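Local coordinates for sulfide-quinone reductase (Aquifex aeolicus, PDB 3HYW), which oxidises hydrogen sulfide with a quinone as electron acceptor, using one FAD per subunit and building up polysulfide in its active site, at residues Arg36-Met50 against Ile123-Leu136. Sequence-based numbering, arbitrary orientation.
Sequences RPYFGFTPAFPHLAM and ICTAEHALETQKKL. With FAD (flavin-adenine dinucleotide), chain G; H2S (hydrosulfuric acid), chain J.
Ala49 and Ala129 meet where helices 45-50 and 126-136 come nearest, their axes 7.5 Å apart and crossing at -33°. Alanines suit so close an approach, since a methyl is all that has to fit between the backbones: Ala49 CB lies 3.9 Å from Ala129 CB. Ala49 CA also comes within 3.3 Å of Ala129 O in a CA-H...O contact. The Ala49 methyl fills a hollow between Ile123 CG2 and the methyl of Thr132, whose hydroxyl is hydrogen-bonded to Ser122 O. Beside this seam Leu48, its CG anti to the backbone N (chi1 -174°), swings CD2 into the dip between Ala126 and Leu130. Phe45 is a flat wedge at the N-terminal end of helix 126-136: one ring face rests on Thr42 CA, while Ala126 N sits 3.4 Å from Phe45 CE2 on the opposite face, and Cys124 O lies at the ring edge. The contact joins the segment after strand 29-33 of the FAD-binding parallel sheet to the helix leading into strand 146-150 of the second sheet, consistent with the paired Rossmann-type domains of the pyridine nucleotide-disulphide oxidoreductase family. Ile123 O and Cys124 approach the dimethylbenzene end of the flavin, and Thr42 shares a hydrogen bond with a ribityl hydroxyl. Beside the adenosine half of the cofactor, the long reach of Arg36 lets its guanidinium link cofactor to helix: NH1 donates to FAD O2B, and Arg36 NH2 forms a salt bridge to Glu127 OE1 (3.1 Å), approaching from above the carboxylate plane. The other oxygen, Glu127 OE2, accepts from Tyr38 OH at 2.6 Å. A leucine in place of Arg36 would probably leave the Glu127 carboxylate without its cationic mate and the FAD ribose without this donor. A water donates to Tyr38 OH and accepts from Ala126 N.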
ATOM      1  N   ARG A  36     -31.233   2.104 -33.103  1.00 35.40           N
ATOM      2  CA  ARG A  36     -32.059   1.817 -31.941  1.00 35.10           C
ATOM      3  C   ARG A  36     -33.182   2.843 -31.839  1.00 34.58           C
ATOM      4  O   ARG A  36     -32.947   4.028 -32.056  1.00 35.09           O
ATOM      5  CB  ARG A  36     -31.217   1.818 -30.663  1.00 34.87           C
ATOM      6  CG  ARG A  36     -30.494   0.518 -30.428  1.00 36.07           C
ATOM      7  CD  ARG A  36     -29.595   0.583 -29.206  1.00 37.49           C
ATOM      8  NE  ARG A  36     -29.023  -0.727 -28.904  1.00 39.75           N
ATOM      9  CZ  ARG A  36     -27.889  -1.198 -29.418  1.00 40.62           C
ATOM     10  NH1 ARG A  36     -27.181  -0.465 -30.271  1.00 40.33           N
ATOM     11  NH2 ARG A  36     -27.462  -2.409 -29.076  1.00 40.64           N
ATOM     12  N   PRO A  37     -34.402   2.391 -31.509  1.00 34.36           N
ATOM     13  CA  PRO A  37     -35.559   3.285 -31.399  1.00 33.95           C
ATOM     14  C   PRO A  37     -35.579   4.102 -30.105  1.00 33.68           C
ATOM     15  O   PRO A  37     -36.492   4.901 -29.889  1.00 33.04           O
ATOM     16  CB  PRO A  37     -36.744   2.320 -31.425  1.00 34.51           C
ATOM     17  CG  PRO A  37     -36.200   1.052 -30.833  1.00 34.36           C
ATOM     18  CD  PRO A  37     -34.758   0.982 -31.235  1.00 34.20           C
ATOM     19  N   TYR A  38     -34.578   3.905 -29.256  1.00 33.07           N
ATOM     20  CA  TYR A  38     -34.572   4.508 -27.931  1.00 32.88           C
ATOM     21  C   TYR A  38     -33.204   5.084 -27.606  1.00 32.55           C
ATOM     22  O   TYR A  38     -32.191   4.607 -28.128  1.00 31.95           O
ATOM     23  CB  TYR A  38     -34.956   3.459 -26.867  1.00 33.58           C
ATOM     24  CG  TYR A  38     -33.980   2.290 -26.771  1.00 33.98           C
ATOM     25  CD1 TYR A  38     -32.889   2.338 -25.899  1.00 34.76           C
ATOM     26  CD2 TYR A  38     -34.154   1.141 -27.550  1.00 34.72           C
ATOM     27  CE1 TYR A  38     -31.983   1.280 -25.814  1.00 34.60           C
ATOM     28  CE2 TYR A  38     -33.246   0.070 -27.475  1.00 34.97           C
ATOM     29  CZ  TYR A  38     -32.170   0.150 -26.600  1.00 35.14           C
ATOM     30  OH  TYR A  38     -31.274  -0.893 -26.510  1.00 35.69           O
ATOM     31  N   PHE A  39     -33.173   6.100 -26.742  1.00 31.96           N
ATOM     32  CA  PHE A  39     -31.935   6.447 -26.055  1.00 31.86           C
ATOM     33  C   PHE A  39     -31.795   5.520 -24.849  1.00 31.66           C
ATOM     34  O   PHE A  39     -32.711   5.419 -24.035  1.00 31.15           O
ATOM     35  CB  PHE A  39     -31.922   7.912 -25.585  1.00 31.72           C
ATOM     36  CG  PHE A  39     -30.848   8.204 -24.553  1.00 31.76           C
ATOM     37  CD1 PHE A  39     -29.562   8.543 -24.951  1.00 32.37           C
ATOM     38  CD2 PHE A  39     -31.123   8.109 -23.186  1.00 30.20           C
ATOM     39  CE1 PHE A  39     -28.564   8.796 -24.013  1.00 30.85           C
ATOM     40  CE2 PHE A  39     -30.124   8.352 -22.233  1.00 28.64           C
ATOM     41  CZ  PHE A  39     -28.851   8.700 -22.648  1.00 31.76           C
ATOM     42  N   GLY A  40     -30.651   4.849 -24.732  1.00 32.12           N
ATOM     43  CA  GLY A  40     -30.394   3.990 -23.581  1.00 31.89           C
ATOM     44  C   GLY A  40     -29.421   4.659 -22.628  1.00 32.11           C
ATOM     45  O   GLY A  40     -28.351   5.086 -23.044  1.00 32.25           O
ATOM     46  N   PHE A  41     -29.792   4.767 -21.355  1.00 31.55           N
ATOM     47  CA  PHE A  41     -28.883   5.333 -20.364  1.00 31.34           C
ATOM     48  C   PHE A  41     -27.838   4.293 -19.966  1.00 31.20           C
ATOM     49  O   PHE A  41     -28.027   3.494 -19.029  1.00 30.79           O
ATOM     50  CB  PHE A  41     -29.621   5.893 -19.144  1.00 31.34           C
ATOM     51  CG  PHE A  41     -28.720   6.646 -18.188  1.00 31.06           C
ATOM     52  CD1 PHE A  41     -28.175   7.872 -18.548  1.00 31.83           C
ATOM     53  CD2 PHE A  41     -28.404   6.116 -16.947  1.00 32.08           C
ATOM     54  CE1 PHE A  41     -27.345   8.567 -17.677  1.00 30.77           C
ATOM     55  CE2 PHE A  41     -27.572   6.802 -16.067  1.00 31.04           C
ATOM     56  CZ  PHE A  41     -27.046   8.031 -16.435  1.00 30.84           C
ATOM     57  N   THR A  42     -26.740   4.315 -20.713  1.00 31.61           N
ATOM     58  CA  THR A  42     -25.658   3.336 -20.594  1.00 31.98           C
ATOM     59  C   THR A  42     -25.140   3.115 -19.155  1.00 31.75           C
ATOM     60  O   THR A  42     -24.926   1.966 -18.748  1.00 32.18           O
ATOM     61  CB  THR A  42     -24.483   3.665 -21.568  1.00 31.91           C
ATOM     62  OG1 THR A  42     -25.000   4.111 -22.834  1.00 34.77           O
ATOM     63  CG2 THR A  42     -23.663   2.446 -21.813  1.00 32.46           C
ATOM     64  N   PRO A  43     -24.913   4.203 -18.384  1.00 31.73           N
ATOM     65  CA  PRO A  43     -24.452   4.012 -17.000  1.00 31.34           C
ATOM     66  C   PRO A  43     -25.363   3.199 -16.061  1.00 31.14           C
ATOM     67  O   PRO A  43     -24.922   2.828 -14.967  1.00 30.73           O
ATOM     68  CB  PRO A  43     -24.318   5.448 -16.481  1.00 31.42           C
ATOM     69  CG  PRO A  43     -24.046   6.247 -17.686  1.00 31.41           C
ATOM     70  CD  PRO A  43     -24.970   5.639 -18.718  1.00 31.48           C
ATOM     71  N   ALA A  44     -26.601   2.931 -16.471  1.00 30.49           N
ATOM     72  CA  ALA A  44     -27.501   2.087 -15.678  1.00 30.60           C
ATOM     73  C   ALA A  44     -27.574   0.656 -16.214  1.00 30.65           C
ATOM     74  O   ALA A  44     -28.340  -0.156 -15.702  1.00 30.60           O
ATOM     75  CB  ALA A  44     -28.912   2.707 -15.585  1.00 30.08           C
ATOM     76  N   PHE A  45     -26.779   0.354 -17.241  1.00 30.90           N
ATOM     77  CA  PHE A  45     -26.747  -0.997 -17.811  1.00 31.40           C
ATOM     78  C   PHE A  45     -26.216  -2.069 -16.837  1.00 31.39           C
ATOM     79  O   PHE A  45     -26.747  -3.184 -16.812  1.00 31.15           O
ATOM     80  CB  PHE A  45     -25.993  -1.048 -19.155  1.00 31.23           C
ATOM     81  CG  PHE A  45     -26.709  -0.360 -20.307  1.00 32.43           C
ATOM     82  CD1 PHE A  45     -27.973   0.211 -20.144  1.00 32.44           C
ATOM     83  CD2 PHE A  45     -26.121  -0.323 -21.567  1.00 33.22           C
ATOM     84  CE1 PHE A  45     -28.619   0.837 -21.212  1.00 33.73           C
ATOM     85  CE2 PHE A  45     -26.763   0.290 -22.645  1.00 33.18           C
ATOM     86  CZ  PHE A  45     -28.013   0.874 -22.466  1.00 33.23           C
ATOM     87  N   PRO A  46     -25.170  -1.748 -16.039  1.00 31.61           N
ATOM     88  CA  PRO A  46     -24.786  -2.716 -14.998  1.00 31.69           C
ATOM     89  C   PRO A  46     -25.913  -3.023 -14.011  1.00 31.76           C
ATOM     90  O   PRO A  46     -26.056  -4.164 -13.564  1.00 32.02           O
ATOM     91  CB  PRO A  46     -23.608  -2.029 -14.284  1.00 31.67           C
ATOM     92  CG  PRO A  46     -23.054  -1.056 -15.304  1.00 31.46           C
ATOM     93  CD  PRO A  46     -24.273  -0.570 -16.047  1.00 31.61           C
ATOM     94  N   HIS A  47     -26.704  -2.007 -13.674  1.00 32.18           N
ATOM     95  CA  HIS A  47     -27.855  -2.173 -12.793  1.00 31.78           C
ATOM     96  C   HIS A  47     -28.950  -2.972 -13.492  1.00 31.69           C
ATOM     97  O   HIS A  47     -29.619  -3.779 -12.857  1.00 31.75           O
ATOM     98  CB  HIS A  47     -28.394  -0.806 -12.360  1.00 32.10           C
ATOM     99  CG  HIS A  47     -27.344   0.125 -11.839  1.00 32.51           C
ATOM    100  ND1 HIS A  47     -26.386   0.696 -12.650  1.00 32.23           N
ATOM    101  CD2 HIS A  47     -27.106   0.588 -10.591  1.00 32.82           C
ATOM    102  CE1 HIS A  47     -25.597   1.462 -11.922  1.00 33.64           C
ATOM    103  NE2 HIS A  47     -26.017   1.420 -10.669  1.00 33.69           N
ATOM    104  N   LEU A  48     -29.141  -2.741 -14.794  1.00 31.39           N
ATOM    105  CA  LEU A  48     -30.086  -3.545 -15.580  1.00 31.11           C
ATOM    106  C   LEU A  48     -29.675  -5.018 -15.565  1.00 31.41           C
ATOM    107  O   LEU A  48     -30.516  -5.902 -15.410  1.00 31.07           O
ATOM    108  CB  LEU A  48     -30.193  -3.039 -17.023  1.00 31.04           C
ATOM    109  CG  LEU A  48     -31.243  -3.694 -17.942  1.00 31.33           C
ATOM    110  CD1 LEU A  48     -32.686  -3.346 -17.512  1.00 31.70           C
ATOM    111  CD2 LEU A  48     -31.032  -3.310 -19.395  1.00 30.56           C
ATOM    112  N   ALA A  49     -28.375  -5.268 -15.718  1.00 31.46           N
ATOM    113  CA  ALA A  49     -27.831  -6.623 -15.666  1.00 31.81           C
ATOM    114  C   ALA A  49     -28.041  -7.275 -14.304  1.00 32.20           C
ATOM    115  O   ALA A  49     -28.190  -8.498 -14.206  1.00 32.84           O
ATOM    116  CB  ALA A  49     -26.361  -6.616 -16.031  1.00 31.59           C
ATOM    117  N   MET A  50     -28.058  -6.467 -13.253  1.00 32.20           N
ATOM    118  CA  MET A  50     -28.274  -6.991 -11.910  1.00 32.30           C
ATOM    119  C   MET A  50     -29.755  -7.204 -11.604  1.00 32.45           C
ATOM    120  O   MET A  50     -30.097  -7.795 -10.586  1.00 32.72           O
ATOM    121  CB  MET A  50     -27.641  -6.072 -10.862  1.00 32.24           C
ATOM    122  CG  MET A  50     -26.113  -6.083 -10.839  1.00 32.64           C
ATOM    123  SD  MET A  50     -25.405  -7.717 -10.566  1.00 35.74           S
ATOM    124  CE  MET A  50     -26.252  -8.225  -9.069  1.00 32.84           C
ATOM    125  N   ILE A 123     -22.315  -6.480 -20.539  1.00 36.70           N
ATOM    126  CA  ILE A 123     -23.298  -5.526 -20.031  1.00 36.64           C
ATOM    127  C   ILE A 123     -23.247  -4.195 -20.795  1.00 36.75           C
ATOM    128  O   ILE A 123     -23.775  -3.186 -20.329  1.00 36.13           O
ATOM    129  CB  ILE A 123     -23.126  -5.302 -18.502  1.00 36.68           C
ATOM    130  CG1 ILE A 123     -21.775  -4.639 -18.189  1.00 37.07           C
ATOM    131  CG2 ILE A 123     -23.263  -6.629 -17.743  1.00 36.34           C
ATOM    132  CD1 ILE A 123     -21.504  -4.419 -16.700  1.00 36.89           C
ATOM    133  N   CYS A 124     -22.642  -4.219 -21.983  1.00 36.75           N
ATOM    134  CA  CYS A 124     -22.349  -2.997 -22.744  1.00 37.22           C
ATOM    135  C   CYS A 124     -23.532  -2.460 -23.541  1.00 37.24           C
ATOM    136  O   CYS A 124     -23.545  -1.287 -23.918  1.00 37.96           O
ATOM    137  CB  CYS A 124     -21.161  -3.221 -23.683  1.00 37.36           C
ATOM    138  SG  CYS A 124     -19.606  -3.413 -22.858  0.50 38.88           S
ATOM    139  N   THR A 125     -24.500  -3.324 -23.831  1.00 36.92           N
ATOM    140  CA  THR A 125     -25.778  -2.882 -24.390  1.00 36.46           C
ATOM    141  C   THR A 125     -26.902  -3.346 -23.476  1.00 35.90           C
ATOM    142  O   THR A 125     -26.717  -4.261 -22.678  1.00 35.73           O
ATOM    143  CB  THR A 125     -26.026  -3.400 -25.830  1.00 36.52           C
ATOM    144  OG1 THR A 125     -26.179  -4.821 -25.812  1.00 35.99           O
ATOM    145  CG2 THR A 125     -24.881  -3.014 -26.773  1.00 37.27           C
ATOM    146  N   ALA A 126     -28.065  -2.710 -23.596  1.00 35.50           N
ATOM    147  CA  ALA A 126     -29.243  -3.103 -22.834  1.00 35.22           C
ATOM    148  C   ALA A 126     -29.591  -4.563 -23.111  1.00 35.31           C
ATOM    149  O   ALA A 126     -29.912  -5.319 -22.197  1.00 34.88           O
ATOM    150  CB  ALA A 126     -30.422  -2.203 -23.178  1.00 35.08           C
ATOM    151  N   GLU A 127     -29.511  -4.933 -24.386  1.00 35.80           N
ATOM    152  CA  GLU A 127     -29.849  -6.264 -24.873  1.00 36.46           C
ATOM    153  C   GLU A 127     -28.936  -7.342 -24.285  1.00 36.36           C
ATOM    154  O   GLU A 127     -29.409  -8.388 -23.838  1.00 36.37           O
ATOM    155  CB  GLU A 127     -29.794  -6.280 -26.404  1.00 36.91           C
ATOM    156  CG  GLU A 127     -30.917  -5.471 -27.083  1.00 39.15           C
ATOM    157  CD  GLU A 127     -30.615  -3.984 -27.239  1.00 41.60           C
ATOM    158  OE1 GLU A 127     -29.470  -3.548 -26.967  1.00 42.94           O
ATOM    159  OE2 GLU A 127     -31.538  -3.240 -27.646  1.00 42.45           O
ATOM    160  N   HIS A 128     -27.631  -7.077 -24.270  1.00 36.36           N
ATOM    161  CA  HIS A 128     -26.665  -7.976 -23.622  1.00 36.42           C
ATOM    162  C   HIS A 128     -26.845  -8.027 -22.094  1.00 36.24           C
ATOM    163  O   HIS A 128     -26.756  -9.096 -21.492  1.00 36.22           O
ATOM    164  CB  HIS A 128     -25.228  -7.541 -23.935  1.00 36.59           C
ATOM    165  CG  HIS A 128     -24.769  -7.881 -25.320  1.00 37.21           C
ATOM    166  ND1 HIS A 128     -24.358  -6.921 -26.218  1.00 38.99           N
ATOM    167  CD2 HIS A 128     -24.639  -9.070 -25.954  1.00 39.23           C
ATOM    168  CE1 HIS A 128     -24.002  -7.502 -27.350  1.00 39.81           C
ATOM    169  NE2 HIS A 128     -24.164  -8.807 -27.216  1.00 39.76           N
ATOM    170  N   ALA A 129     -27.066  -6.871 -21.469  1.00 36.07           N
ATOM    171  CA  ALA A 129     -27.271  -6.805 -20.016  1.00 36.22           C
ATOM    172  C   ALA A 129     -28.468  -7.642 -19.550  1.00 36.24           C
ATOM    173  O   ALA A 129     -28.424  -8.268 -18.494  1.00 35.60           O
ATOM    174  CB  ALA A 129     -27.404  -5.346 -19.545  1.00 36.31           C
ATOM    175  N   LEU A 130     -29.528  -7.660 -20.352  1.00 36.72           N
ATOM    176  CA  LEU A 130     -30.706  -8.472 -20.044  1.00 37.51           C
ATOM    177  C   LEU A 130     -30.428  -9.977 -20.097  1.00 37.72           C
ATOM    178  O   LEU A 130     -30.931 -10.728 -19.262  1.00 37.83           O
ATOM    179  CB  LEU A 130     -31.888  -8.084 -20.939  1.00 37.63           C
ATOM    180  CG  LEU A 130     -32.475  -6.723 -20.540  1.00 38.64           C
ATOM    181  CD1 LEU A 130     -33.232  -6.082 -21.681  1.00 39.08           C
ATOM    182  CD2 LEU A 130     -33.342  -6.821 -19.283  1.00 38.35           C
ATOM    183  N   GLU A 131     -29.615 -10.400 -21.062  1.00 38.24           N
ATOM    184  CA  GLU A 131     -29.136 -11.786 -21.134  1.00 38.90           C
ATOM    185  C   GLU A 131     -28.303 -12.148 -19.903  1.00 38.32           C
ATOM    186  O   GLU A 131     -28.431 -13.247 -19.367  1.00 38.36           O
ATOM    187  CB  GLU A 131     -28.304 -12.008 -22.400  1.00 38.96           C
ATOM    188  CG  GLU A 131     -29.035 -11.716 -23.713  1.00 40.38           C
ATOM    189  CD  GLU A 131     -28.250 -12.168 -24.944  1.00 41.44           C
ATOM    190  OE1 GLU A 131     -26.996 -12.103 -24.928  1.00 45.02           O
ATOM    191  OE2 GLU A 131     -28.890 -12.587 -25.940  1.00 45.59           O
ATOM    192  N   THR A 132     -27.445 -11.224 -19.467  1.00 38.01           N
ATOM    193  CA  THR A 132     -26.657 -11.396 -18.239  1.00 37.49           C
ATOM    194  C   THR A 132     -27.537 -11.597 -17.002  1.00 37.41           C
ATOM    195  O   THR A 132     -27.252 -12.456 -16.166  1.00 37.00           O
ATOM    196  CB  THR A 132     -25.729 -10.195 -18.002  1.00 37.23           C
ATOM    197  OG1 THR A 132     -24.842 -10.057 -19.115  1.00 36.94           O
ATOM    198  CG2 THR A 132     -24.910 -10.371 -16.713  1.00 37.30           C
ATOM    199  N   GLN A 133     -28.593 -10.789 -16.888  1.00 37.52           N
ATOM    200  CA  GLN A 133     -29.555 -10.905 -15.793  1.00 37.93           C
ATOM    201  C   GLN A 133     -30.103 -12.328 -15.722  1.00 38.12           C
ATOM    202  O   GLN A 133     -30.194 -12.907 -14.639  1.00 37.90           O
ATOM    203  CB  GLN A 133     -30.690  -9.880 -15.957  1.00 37.81           C
ATOM    204  CG  GLN A 133     -31.713  -9.868 -14.816  1.00 38.29           C
ATOM    205  CD  GLN A 133     -32.830  -8.833 -15.007  1.00 38.46           C
ATOM    206  OE1 GLN A 133     -32.624  -7.748 -15.576  1.00 38.47           O
ATOM    207  NE2 GLN A 133     -34.016  -9.163 -14.511  1.00 38.28           N
ATOM    208  N   LYS A 134     -30.434 -12.887 -16.886  1.00 38.65           N
ATOM    209  CA  LYS A 134     -30.995 -14.235 -16.984  1.00 39.37           C
ATOM    210  C   LYS A 134     -30.014 -15.316 -16.536  1.00 39.61           C
ATOM    211  O   LYS A 134     -30.424 -16.321 -15.951  1.00 39.57           O
ATOM    212  CB  LYS A 134     -31.480 -14.528 -18.408  1.00 39.65           C
ATOM    213  CG  LYS A 134     -32.620 -13.634 -18.888  1.00 40.51           C
ATOM    214  CD  LYS A 134     -33.251 -14.194 -20.149  1.00 43.02           C
ATOM    215  CE  LYS A 134     -34.110 -13.152 -20.852  1.00 44.69           C
ATOM    216  NZ  LYS A 134     -35.331 -13.773 -21.477  1.00 44.98           N
ATOM    217  N   LYS A 135     -28.724 -15.103 -16.808  1.00 39.69           N
ATOM    218  CA  LYS A 135     -27.685 -16.067 -16.430  1.00 40.03           C
ATOM    219  C   LYS A 135     -27.295 -15.956 -14.961  1.00 39.58           C
ATOM    220  O   LYS A 135     -26.846 -16.934 -14.366  1.00 39.65           O
ATOM    221  CB  LYS A 135     -26.457 -15.938 -17.332  1.00 39.81           C
ATOM    222  CG  LYS A 135     -26.642 -16.594 -18.698  1.00 41.09           C
ATOM    223  CD  LYS A 135     -25.399 -16.480 -19.576  1.00 41.51           C
ATOM    224  CE  LYS A 135     -24.341 -17.549 -19.262  1.00 43.91           C
ATOM    225  NZ  LYS A 135     -23.250 -17.574 -20.294  1.00 43.82           N
ATOM    226  N   LEU A 136     -27.471 -14.768 -14.382  1.00 39.17           N
ATOM    227  CA  LEU A 136     -27.213 -14.552 -12.956  1.00 38.94           C
ATOM    228  C   LEU A 136     -28.157 -15.358 -12.063  1.00 39.10           C
ATOM    229  O   LEU A 136     -27.737 -15.895 -11.031  1.00 39.01           O
ATOM    230  CB  LEU A 136     -27.286 -13.065 -12.602  1.00 38.65           C
ATOM    231  CG  LEU A 136     -26.028 -12.228 -12.859  1.00 38.18           C
ATOM    232  CD1 LEU A 136     -26.313 -10.756 -12.640  1.00 37.10           C
ATOM    233  CD2 LEU A 136     -24.883 -12.683 -11.972  1.00 37.55           C
TER
HETATM  234  PA  FAD G 441     -23.826   5.267 -27.209  1.00 23.13           P
HETATM  235  O1A FAD G 441     -24.416   6.085 -26.089  1.00 21.98           O
HETATM  236  O2A FAD G 441     -23.664   3.788 -27.033  1.00 24.09           O
HETATM  237  O5B FAD G 441     -24.729   5.565 -28.493  1.00 24.67           O
HETATM  238  C5B FAD G 441     -24.426   5.113 -29.803  1.00 24.01           C
HETATM  239  C4B FAD G 441     -25.718   5.183 -30.601  1.00 24.36           C
HETATM  240  O4B FAD G 441     -25.450   4.987 -31.989  1.00 25.28           O
HETATM  241  C3B FAD G 441     -26.675   4.073 -30.198  1.00 25.54           C
HETATM  242  O3B FAD G 441     -28.003   4.608 -30.152  1.00 25.86           O
HETATM  243  C2B FAD G 441     -26.543   3.060 -31.318  1.00 25.73           C
HETATM  244  O2B FAD G 441     -27.729   2.285 -31.478  1.00 26.92           O
HETATM  245  C1B FAD G 441     -26.290   3.960 -32.513  1.00 25.75           C
HETATM  246  N9A FAD G 441     -25.616   3.308 -33.668  1.00 26.20           N
HETATM  247  C8A FAD G 441     -24.607   2.411 -33.632  1.00 26.17           C
HETATM  248  N7A FAD G 441     -24.267   2.087 -34.905  1.00 26.59           N
HETATM  249  C5A FAD G 441     -25.077   2.785 -35.735  1.00 26.19           C
HETATM  250  C6A FAD G 441     -25.206   2.867 -37.120  1.00 26.33           C
HETATM  251  N6A FAD G 441     -24.404   2.135 -37.927  1.00 25.81           N
HETATM  252  N1A FAD G 441     -26.144   3.691 -37.658  1.00 26.27           N
HETATM  253  C2A FAD G 441     -26.950   4.427 -36.873  1.00 26.78           C
HETATM  254  N3A FAD G 441     -26.848   4.365 -35.536  1.00 26.57           N
HETATM  255  C4A FAD G 441     -25.920   3.558 -34.947  1.00 26.06           C
HETATM  256  N1  FAD G 441     -19.591   6.699 -18.593  1.00 22.93           N
HETATM  257  C2  FAD G 441     -19.679   7.456 -17.467  1.00 23.66           C
HETATM  258  O2  FAD G 441     -19.291   8.642 -17.483  1.00 24.10           O
HETATM  259  N3  FAD G 441     -20.193   6.956 -16.317  1.00 23.08           N
HETATM  260  C4  FAD G 441     -20.630   5.681 -16.272  1.00 23.39           C
HETATM  261  O4  FAD G 441     -21.140   5.154 -15.120  1.00 23.55           O
HETATM  262  C4X FAD G 441     -20.548   4.887 -17.410  1.00 23.22           C
HETATM  263  N5  FAD G 441     -20.981   3.607 -17.356  1.00 23.21           N
HETATM  264  C5X FAD G 441     -20.918   2.819 -18.452  1.00 23.05           C
HETATM  265  C6  FAD G 441     -21.387   1.503 -18.375  1.00 23.03           C
HETATM  266  C7  FAD G 441     -21.325   0.666 -19.484  1.00 23.35           C
HETATM  267  C7M FAD G 441     -21.838  -0.756 -19.354  1.00 23.27           C
HETATM  268  C8  FAD G 441     -20.790   1.157 -20.678  1.00 23.43           C
HETATM  269  C8M FAD G 441     -20.688   0.299 -21.925  1.00 23.84           C
HETATM  270  C9  FAD G 441     -20.320   2.471 -20.745  1.00 23.15           C
HETATM  271  C9A FAD G 441     -20.387   3.329 -19.635  1.00 23.25           C
HETATM  272  N10 FAD G 441     -19.950   4.622 -19.697  1.00 23.61           N
HETATM  273  C10 FAD G 441     -20.017   5.407 -18.590  1.00 23.12           C
HETATM  274  C1' FAD G 441     -19.321   5.135 -20.936  1.00 23.08           C
HETATM  275  C2' FAD G 441     -20.077   6.068 -21.859  1.00 22.43           C
HETATM  276  O2' FAD G 441     -20.649   7.151 -21.114  1.00 23.62           O
HETATM  277  C3' FAD G 441     -21.111   5.265 -22.648  1.00 22.62           C
HETATM  278  O3' FAD G 441     -20.436   4.221 -23.391  1.00 20.36           O
HETATM  279  C4' FAD G 441     -21.896   6.155 -23.602  1.00 22.58           C
HETATM  280  O4' FAD G 441     -23.087   5.454 -23.984  1.00 23.25           O
HETATM  281  C5' FAD G 441     -21.071   6.507 -24.835  1.00 21.62           C
HETATM  282  O5' FAD G 441     -21.795   7.415 -25.660  1.00 22.49           O
HETATM  283  P   FAD G 441     -21.783   7.313 -27.269  1.00 21.98           P
HETATM  284  O1P FAD G 441     -22.705   8.381 -27.794  1.00 21.34           O
HETATM  285  O2P FAD G 441     -20.360   7.248 -27.781  1.00 20.22           O
HETATM  286  O3P FAD G 441     -22.386   5.853 -27.593  1.00 21.19           O
HETATM  287  S   H2S J 700     -19.554  -0.797 -22.219  0.50 28.49           S
HETATM  288  O   HOH W   1     -28.460  -0.589 -25.573  1.00 28.26           O